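Local coordinates for protein transcriptional regulator, TetR family (Agrobacterium tumefaciens, PDB 3C2B) that probably acts as a DNA-binding transcriptional regulator of the TetR family, pairing a helix-turn-helix with an all-helical C-terminal region in a two-chain assembly, at residues L93-A105 / F190-L202. Sequence-based numbering, arbitrary orientation.
Sequences LEVFAHDLLDVLA and FSARAKKAVVAFL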
loop_
_atom_site.group_PDB
_atom_site.type_symbol
_atom_site.label_atom_id
_atom_site.label_comp_id
_atom_site.label_asym_id
_atom_site.label_seq_id
_atom_site.Cartn_x
_atom_site.Cartn_y
_atom_site.Cartn_z
ATOM N N LEU A 93 -17.880 -12.119 5.635
ATOM C CA LEU A 93 -16.906 -11.498 4.730
ATOM C C LEU A 93 -16.997 -9.991 4.773
ATOM O O LEU A 93 -15.977 -9.339 4.723
ATOM C CB LEU A 93 -17.059 -11.993 3.325
ATOM C CG LEU A 93 -16.665 -13.452 3.040
ATOM C CD1 LEU A 93 -17.145 -13.815 1.641
ATOM C CD2 LEU A 93 -15.132 -13.707 3.184
ATOM N N GLU A 94 -18.199 -9.419 4.895
ATOM C CA GLU A 94 -18.282 -7.973 5.065
ATOM C C GLU A 94 -17.654 -7.514 6.391
ATOM O O GLU A 94 -16.964 -6.502 6.421
ATOM C CB GLU A 94 -19.729 -7.477 4.996
ATOM C CG GLU A 94 -20.359 -7.637 3.604
ATOM C CD GLU A 94 -21.731 -6.958 3.496
ATOM O OE1 GLU A 94 -21.939 -5.866 4.078
ATOM O OE2 GLU A 94 -22.605 -7.522 2.820
ATOM N N VAL A 95 -17.952 -8.224 7.487
ATOM C CA VAL A 95 -17.406 -7.853 8.792
ATOM C C VAL A 95 -15.867 -7.935 8.749
ATOM O O VAL A 95 -15.174 -7.033 9.203
ATOM C CB VAL A 95 -18.036 -8.673 9.952
ATOM C CG1 VAL A 95 -17.318 -8.387 11.295
ATOM C CG2 VAL A 95 -19.562 -8.398 10.059
ATOM N N PHE A 96 -15.363 -9.009 8.143
ATOM C CA PHE A 96 -13.951 -9.109 7.927
ATOM C C PHE A 96 -13.371 -7.855 7.188
ATOM O O PHE A 96 -12.413 -7.210 7.650
ATOM C CB PHE A 96 -13.600 -10.375 7.144
ATOM C CG PHE A 96 -12.172 -10.411 6.794
ATOM C CD1 PHE A 96 -11.233 -10.875 7.736
ATOM C CD2 PHE A 96 -11.727 -9.886 5.566
ATOM C CE1 PHE A 96 -9.862 -10.854 7.459
ATOM C CE2 PHE A 96 -10.328 -9.849 5.275
ATOM C CZ PHE A 96 -9.399 -10.328 6.243
ATOM N N ALA A 97 -13.937 -7.532 6.028
ATOM C CA ALA A 97 -13.380 -6.433 5.206
ATOM C C ALA A 97 -13.307 -5.123 5.995
ATOM O O ALA A 97 -12.303 -4.416 5.937
ATOM C CB ALA A 97 -14.194 -6.278 3.933
ATOM N N HIS A 98 -14.368 -4.823 6.748
ATOM C CA HIS A 98 -14.463 -3.614 7.555
ATOM C C HIS A 98 -13.435 -3.644 8.710
ATOM O O HIS A 98 -12.740 -2.648 8.955
ATOM C CB HIS A 98 -15.930 -3.521 8.077
ATOM C CG HIS A 98 -16.331 -2.184 8.637
ATOM N ND1 HIS A 98 -17.662 -1.808 8.755
ATOM C CD2 HIS A 98 -15.606 -1.159 9.162
ATOM C CE1 HIS A 98 -17.733 -0.611 9.323
ATOM N NE2 HIS A 98 -16.501 -0.190 9.559
ATOM N N ASP A 99 -13.353 -4.785 9.421
ATOM C CA ASP A 99 -12.278 -5.029 10.398
ATOM C C ASP A 99 -10.860 -4.820 9.790
ATOM O O ASP A 99 -10.016 -4.198 10.398
ATOM C CB ASP A 99 -12.362 -6.457 10.935
ATOM C CG ASP A 99 -13.562 -6.694 11.815
ATOM O OD1 ASP A 99 -14.246 -5.728 12.227
ATOM O OD2 ASP A 99 -13.816 -7.879 12.131
ATOM N N LEU A 100 -10.604 -5.352 8.615
ATOM C CA LEU A 100 -9.298 -5.127 7.927
ATOM C C LEU A 100 -8.973 -3.619 7.745
ATOM O O LEU A 100 -7.903 -3.139 8.147
ATOM C CB LEU A 100 -9.234 -5.864 6.579
ATOM C CG LEU A 100 -7.924 -5.625 5.746
ATOM C CD1 LEU A 100 -6.638 -5.945 6.563
ATOM C CD2 LEU A 100 -7.925 -6.480 4.441
ATOM N N LEU A 101 -9.924 -2.891 7.168
ATOM C CA LEU A 101 -9.767 -1.473 6.914
ATOM C C LEU A 101 -9.465 -0.716 8.221
ATOM O O LEU A 101 -8.547 0.104 8.300
ATOM C CB LEU A 101 -11.037 -0.959 6.242
ATOM C CG LEU A 101 -11.121 -1.403 4.780
ATOM C CD1 LEU A 101 -12.581 -1.281 4.266
ATOM C CD2 LEU A 101 -10.039 -0.706 3.842
ATOM N N ASP A 102 -10.256 -1.045 9.234
ATOM C CA ASP A 102 -10.142 -0.481 10.547
ATOM C C ASP A 102 -8.795 -0.808 11.176
ATOM O O ASP A 102 -8.185 0.040 11.766
ATOM C CB ASP A 102 -11.279 -1.058 11.368
ATOM C CG ASP A 102 -11.805 -0.109 12.327
ATOM O OD1 ASP A 102 -12.397 0.908 11.900
ATOM O OD2 ASP A 102 -11.639 -0.384 13.506
ATOM N N VAL A 103 -8.328 -2.040 11.080
ATOM C CA VAL A 103 -6.971 -2.392 11.579
ATOM C C VAL A 103 -5.914 -1.551 10.791
ATOM O O VAL A 103 -5.013 -0.948 11.374
ATOM C CB VAL A 103 -6.689 -3.915 11.417
ATOM C CG1 VAL A 103 -5.190 -4.218 11.342
ATOM C CG2 VAL A 103 -7.351 -4.771 12.544
ATOM N N LEU A 104 -6.000 -1.502 9.469
ATOM C CA LEU A 104 -4.973 -0.712 8.731
ATOM C C LEU A 104 -4.945 0.771 9.080
ATOM O O LEU A 104 -3.866 1.386 9.137
ATOM C CB LEU A 104 -5.128 -0.882 7.229
ATOM C CG LEU A 104 -5.018 -2.366 6.798
ATOM C CD1 LEU A 104 -5.376 -2.565 5.285
ATOM C CD2 LEU A 104 -3.607 -2.977 7.193
ATOM N N ALA A 105 -6.136 1.339 9.309
ATOM C CA ALA A 105 -6.342 2.758 9.609
ATOM C C ALA A 105 -5.970 3.130 11.051
ATOM O O ALA A 105 -6.011 4.301 11.403
ATOM C CB ALA A 105 -7.804 3.132 9.327
ATOM N N PHE A 190 -16.065 2.898 5.469
ATOM C CA PHE A 190 -15.573 1.525 5.495
ATOM C C PHE A 190 -16.673 0.516 5.262
ATOM O O PHE A 190 -16.456 -0.513 4.643
ATOM C CB PHE A 190 -14.771 1.220 6.760
ATOM C CG PHE A 190 -13.426 1.927 6.819
ATOM C CD1 PHE A 190 -12.893 2.553 5.685
ATOM C CD2 PHE A 190 -12.684 1.948 7.994
ATOM C CE1 PHE A 190 -11.624 3.188 5.701
ATOM C CE2 PHE A 190 -11.407 2.593 8.020
ATOM C CZ PHE A 190 -10.891 3.208 6.851
ATOM N N SER A 191 -17.850 0.816 5.793
ATOM C CA SER A 191 -19.004 -0.025 5.628
ATOM C C SER A 191 -19.357 -0.234 4.165
ATOM O O SER A 191 -19.612 -1.361 3.738
ATOM C CB SER A 191 -20.199 0.650 6.292
ATOM O OG SER A 191 -20.960 -0.346 6.875
ATOM N N ALA A 192 -19.442 0.860 3.413
ATOM C CA ALA A 192 -19.778 0.795 1.987
ATOM C C ALA A 192 -18.657 0.105 1.218
ATOM O O ALA A 192 -18.909 -0.689 0.320
ATOM C CB ALA A 192 -20.025 2.197 1.413
ATOM N N ARG A 193 -17.415 0.384 1.580
ATOM C CA ARG A 193 -16.286 -0.248 0.922
ATOM C C ARG A 193 -16.282 -1.757 1.106
ATOM O O ARG A 193 -16.024 -2.503 0.162
ATOM C CB ARG A 193 -14.955 0.381 1.389
ATOM C CG ARG A 193 -13.700 -0.325 0.823
ATOM C CD ARG A 193 -13.825 -0.541 -0.730
ATOM N NE ARG A 193 -14.064 0.749 -1.384
ATOM C CZ ARG A 193 -14.586 0.920 -2.599
ATOM N NH1 ARG A 193 -14.748 2.151 -3.074
ATOM N NH2 ARG A 193 -14.958 -0.125 -3.342
ATOM N N ALA A 194 -16.561 -2.216 2.335
ATOM C CA ALA A 194 -16.641 -3.660 2.607
ATOM C C ALA A 194 -17.725 -4.426 1.818
ATOM O O ALA A 194 -17.454 -5.527 1.316
ATOM C CB ALA A 194 -16.810 -3.917 4.119
ATOM N N LYS A 195 -18.941 -3.864 1.772
ATOM C CA LYS A 195 -20.038 -4.349 0.935
ATOM C C LYS A 195 -19.623 -4.472 -0.540
ATOM O O LYS A 195 -19.839 -5.502 -1.169
ATOM C CB LYS A 195 -21.247 -3.408 1.031
ATOM C CG LYS A 195 -22.521 -3.987 0.385
ATOM C CD LYS A 195 -23.800 -3.205 0.711
ATOM C CE LYS A 195 -24.469 -3.763 1.991
ATOM N NZ LYS A 195 -23.521 -3.845 3.186
ATOM N N LYS A 196 -19.020 -3.422 -1.081
ATOM C CA LYS A 196 -18.557 -3.410 -2.483
ATOM C C LYS A 196 -17.505 -4.478 -2.744
ATOM O O LYS A 196 -17.569 -5.200 -3.744
ATOM C CB LYS A 196 -17.997 -2.033 -2.839
ATOM C CG LYS A 196 -19.087 -0.969 -2.909
ATOM C CD LYS A 196 -18.536 0.455 -3.212
ATOM C CE LYS A 196 -19.697 1.428 -3.375
ATOM N NZ LYS A 196 -19.276 2.823 -3.069
ATOM N N ALA A 197 -16.544 -4.608 -1.822
ATOM C CA ALA A 197 -15.476 -5.608 -1.975
ATOM C C ALA A 197 -16.013 -7.094 -1.900
ATOM O O ALA A 197 -15.516 -7.996 -2.595
ATOM C CB ALA A 197 -14.423 -5.346 -0.935
ATOM N N VAL A 198 -17.036 -7.306 -1.073
ATOM C CA VAL A 198 -17.702 -8.593 -0.942
ATOM C C VAL A 198 -18.493 -8.941 -2.190
ATOM O O VAL A 198 -18.385 -10.092 -2.644
ATOM C CB VAL A 198 -18.530 -8.718 0.370
ATOM C CG1 VAL A 198 -19.319 -10.051 0.426
ATOM C CG2 VAL A 198 -17.581 -8.691 1.550
ATOM N N VAL A 199 -19.239 -7.974 -2.758
ATOM C CA VAL A 199 -19.930 -8.167 -4.060
ATOM C C VAL A 199 -18.931 -8.582 -5.169
ATOM O O VAL A 199 -19.153 -9.571 -5.883
ATOM C CB VAL A 199 -20.773 -6.912 -4.505
ATOM C CG1 VAL A 199 -21.384 -7.084 -5.884
ATOM C CG2 VAL A 199 -21.910 -6.655 -3.512
ATOM N N ALA A 200 -17.824 -7.846 -5.286
ATOM C CA ALA A 200 -16.767 -8.166 -6.253
ATOM C C ALA A 200 -16.123 -9.584 -6.000
ATOM O O ALA A 200 -15.998 -10.396 -6.914
ATOM C CB ALA A 200 -15.692 -7.039 -6.259
ATOM N N PHE A 201 -15.711 -9.848 -4.776
ATOM C CA PHE A 201 -15.164 -11.162 -4.392
ATOM C C PHE A 201 -16.091 -12.340 -4.747
ATOM O O PHE A 201 -15.640 -13.378 -5.243
ATOM C CB PHE A 201 -14.836 -11.166 -2.895
ATOM C CG PHE A 201 -14.170 -12.443 -2.418
ATOM C CD1 PHE A 201 -12.887 -12.773 -2.826
ATOM C CD2 PHE A 201 -14.851 -13.339 -1.603
ATOM C CE1 PHE A 201 -12.278 -13.974 -2.380
ATOM C CE2 PHE A 201 -14.248 -14.535 -1.183
ATOM C CZ PHE A 201 -12.967 -14.844 -1.575
ATOM N N LEU A 202 -17.391 -12.157 -4.558
ATOM C CA LEU A 202 -18.384 -13.203 -4.818
ATOM C C LEU A 202 -18.660 -13.385 -6.312
ATOM O O LEU A 202 -18.946 -14.490 -6.773
ATOM C CB LEU A 202 -19.667 -12.929 -4.012
ATOM C CG LEU A 202 -19.526 -13.129 -2.484
ATOM C CD1 LEU A 202 -20.867 -12.937 -1.746
ATOM C CD2 LEU A 202 -18.947 -14.520 -2.107
#
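In the helical C-terminal region of this TetR-family regulator, Ala97 and Ala194 meet where helix 86-104 crosses helix 190-205, an example of small residues letting two helices come close. Ala97 CB and Ala194 CB lie 3.5 Å apart, and the axes of segments 93-104 and 190-202 approach to 8.2 Å, with their N-to-C directions 129° apart. Ala194 CB also rests against the backbone of the other helix, 3.5 Å from Glu94 O.

Toward the start of the second helix, the Phe190 ring packs against the first. Leu101 CB sits over the centre of its ring in a CH-pi contact, 3.8 Å from the centroid, while Ala105 CB meets the ring edge. With CG opposite its backbone N (chi1 -165°), the His98 side chain brings its imidazole to the other helix; one face is covered by Phe190 C near its centre and Ser191 N toward its rim, and His98 CD2 lies 3.5 Å from Phe190 CB.

Both segments belong to the AefR-like C-terminal family region, and Ile172 of helix 161-173 touches Ala97, Leu101 and Ala197, tying a third helix to the pair. Beyond the alanines, Val198 CG2 packs 3.5 Å from Glu94 N, and Leu93 CD1 reaches the Phe201 ring. The extended Glu94 crosses Val198 through CG and ends in a salt bridge: Lys195, its chain bent near the tip, brings NZ 2.7 Å from Glu94 OE1, on the syn side but 27° out of the carboxylate plane.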